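Local coordinates for stromal cell-derived factor 2-like protein (Arabidopsis thaliana, PDB 3MAL) that takes part in protein quality control and the unfolded protein response of the endoplasmic reticulum, in a complex with ERDJ3B and BIP1, at residues I18-A23 against A84-Q89. Residues are numbered along the deposited sequence; the frame is centred on the assembly and turned at random. Where two conformers were deposited one is given.
Sequences ITYGSA and ATIRLQ
Y20 alone carries the contact from the 18-23 side, its ring spanning the gap to A84 and I86 on the other segment. Just before it, I18 is hydrogen-bonded through its backbone to V80 and W138, and T19 ties its hydroxyl to the carbonyl of L192. T19 also opens a type II turn closed by the hydrogen bond from S22 N to T19 O (3.1 Å), and Y20 takes the second position of that turn. Its CG stands anti to the carbonyl carbon (chi1 -67°), and the ring carries the hydroxyl across the gap between backbones whose nearest CA atoms, those of Y20 and I86, are 8.9 Å apart. Ring atom CE2 of Y20 rests 4.0 Å from CG2 of I86, a methyl that approaches the ring obliquely; the same methyl lies 4.1 Å from Y20 OH. With chi1 of I86 at 71°, CG1 lies between N and the carbonyl carbon, and CG2 is the branch that meets the tyrosine. The protein is a beta-trefoil built of MIR motifs, and here a loop of MIR 1, leading into barrel strand 23-28, packs on A84 and the start of strand 85-90 of MIR 2; strand 64-67 lies between these two strands in the barrel. At the far end of the ring, Y20 OH sits 3.4 Å from CB of A84, a plain van der Waals touch. No direct hydrogen bond joins the segments: a water 2.8 Å from Y20 OH bridges the phenol to the strand by donating to T85 O at 3.0 Å. P68 also packs against the tyrosine side chain. G21, with phi positive at 93°, takes the third position of the turn and is hydrogen-bonded through its backbone to V66, while S22 leads into strand 23-28, which A23 begins with its side chain against I65.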
loop_
_atom_site.group_PDB
_atom_site.type_symbol
_atom_site.label_atom_id
_atom_site.label_comp_id
_atom_site.label_asym_id
_atom_site.label_seq_id
_atom_site.Cartn_x
_atom_site.Cartn_y
_atom_site.Cartn_z
ATOM N N ILE A 18 5.499 -13.335 -5.420
ATOM C CA ILE A 18 5.537 -11.935 -5.778
ATOM C C ILE A 18 6.973 -11.422 -5.720
ATOM O O ILE A 18 7.604 -11.452 -4.665
ATOM C CB ILE A 18 4.641 -11.116 -4.839
ATOM C CG1 ILE A 18 3.173 -11.572 -4.975
ATOM C CG2 ILE A 18 4.842 -9.626 -5.079
ATOM C CD1 ILE A 18 2.226 -10.917 -3.981
ATOM N N THR A 19 7.494 -10.946 -6.847
ATOM C CA THR A 19 8.903 -10.551 -6.929
ATOM C C THR A 19 9.033 -9.031 -7.032
ATOM O O THR A 19 8.082 -8.353 -7.428
ATOM C CB THR A 19 9.573 -11.171 -8.179
ATOM O OG1 THR A 19 8.742 -10.923 -9.326
ATOM C CG2 THR A 19 9.754 -12.689 -8.003
ATOM N N TYR A 20 10.205 -8.488 -6.707
ATOM C CA TYR A 20 10.394 -7.054 -6.900
ATOM C C TYR A 20 10.245 -6.722 -8.380
ATOM O O TYR A 20 10.673 -7.504 -9.246
ATOM C CB TYR A 20 11.759 -6.596 -6.376
ATOM C CG TYR A 20 11.877 -6.695 -4.870
ATOM C CD1 TYR A 20 12.533 -7.784 -4.270
ATOM C CD2 TYR A 20 11.333 -5.723 -4.042
ATOM C CE1 TYR A 20 12.626 -7.897 -2.885
ATOM C CE2 TYR A 20 11.463 -5.824 -2.632
ATOM C CZ TYR A 20 12.102 -6.914 -2.076
ATOM O OH TYR A 20 12.215 -7.045 -0.703
ATOM N N GLY A 21 9.647 -5.565 -8.664
ATOM C CA GLY A 21 9.381 -5.181 -10.042
ATOM C C GLY A 21 7.992 -5.580 -10.516
ATOM O O GLY A 21 7.571 -5.182 -11.592
ATOM N N SER A 22 7.274 -6.362 -9.713
ATOM C CA SER A 22 5.971 -6.828 -10.146
ATOM C C SER A 22 4.897 -5.756 -9.932
ATOM O O SER A 22 5.046 -4.856 -9.076
ATOM C CB SER A 22 5.591 -8.122 -9.433
ATOM O OG SER A 22 4.953 -7.805 -8.220
ATOM N N ALA A 23 3.842 -5.837 -10.747
ATOM C CA ALA A 23 2.679 -4.962 -10.581
ATOM C C ALA A 23 1.566 -5.728 -9.858
ATOM O O ALA A 23 1.236 -6.860 -10.219
ATOM C CB ALA A 23 2.179 -4.436 -11.922
ATOM N N ALA A 84 10.721 -8.047 4.945
ATOM C CA ALA A 84 11.363 -7.081 4.038
ATOM C C ALA A 84 10.788 -5.673 4.224
ATOM O O ALA A 84 9.593 -5.516 4.488
ATOM C CB ALA A 84 11.206 -7.500 2.559
ATOM N N THR A 85 11.654 -4.676 4.079
ATOM C CA THR A 85 11.219 -3.295 3.940
ATOM C C THR A 85 11.008 -3.033 2.454
ATOM O O THR A 85 11.937 -3.206 1.653
ATOM C CB THR A 85 12.272 -2.329 4.486
ATOM O OG1 THR A 85 12.630 -2.735 5.814
ATOM C CG2 THR A 85 11.727 -0.887 4.523
ATOM N N ILE A 86 9.790 -2.644 2.092
ATOM C CA ILE A 86 9.421 -2.426 0.690
ATOM C C ILE A 86 8.833 -1.027 0.473
ATOM O O ILE A 86 8.508 -0.294 1.439
ATOM C CB ILE A 86 8.393 -3.495 0.138
ATOM C CG1 ILE A 86 6.989 -3.292 0.751
ATOM C CG2 ILE A 86 8.910 -4.940 0.337
ATOM C CD1 ILE A 86 5.890 -4.186 0.130
ATOM N N ARG A 87 8.725 -0.666 -0.804
ATOM C CA ARG A 87 8.037 0.548 -1.242
ATOM C C ARG A 87 6.966 0.089 -2.256
ATOM O O ARG A 87 7.146 -0.929 -2.951
ATOM C CB ARG A 87 9.022 1.535 -1.884
ATOM C CG ARG A 87 10.085 2.097 -0.905
ATOM C CD ARG A 87 10.992 3.176 -1.529
ATOM N NE ARG A 87 11.808 2.637 -2.602
ATOM C CZ ARG A 87 12.446 3.356 -3.519
ATOM N NH1 ARG A 87 12.381 4.681 -3.523
ATOM N NH2 ARG A 87 13.119 2.730 -4.465
ATOM N N LEU A 88 5.848 0.812 -2.313
ATOM C CA LEU A 88 4.825 0.557 -3.309
ATOM C C LEU A 88 4.661 1.825 -4.113
ATOM O O LEU A 88 4.259 2.847 -3.582
ATOM C CB LEU A 88 3.482 0.143 -2.655
ATOM C CG LEU A 88 3.481 -1.240 -1.997
ATOM C CD1 LEU A 88 2.173 -1.422 -1.201
ATOM C CD2 LEU A 88 3.635 -2.349 -3.060
ATOM N N GLN A 89 5.015 1.770 -5.396
ATOM C CA GLN A 89 4.936 2.974 -6.218
ATOM C C GLN A 89 3.692 2.879 -7.085
ATOM O O GLN A 89 3.512 1.904 -7.784
ATOM C CB GLN A 89 6.193 3.131 -7.082
ATOM C CG GLN A 89 6.226 4.476 -7.818
ATOM C CD GLN A 89 7.478 4.648 -8.678
ATOM O OE1 GLN A 89 8.028 3.673 -9.214
ATOM N NE2 GLN A 89 7.916 5.895 -8.832
HETATM O O HOH W 1 13.825 -5.255 0.663
#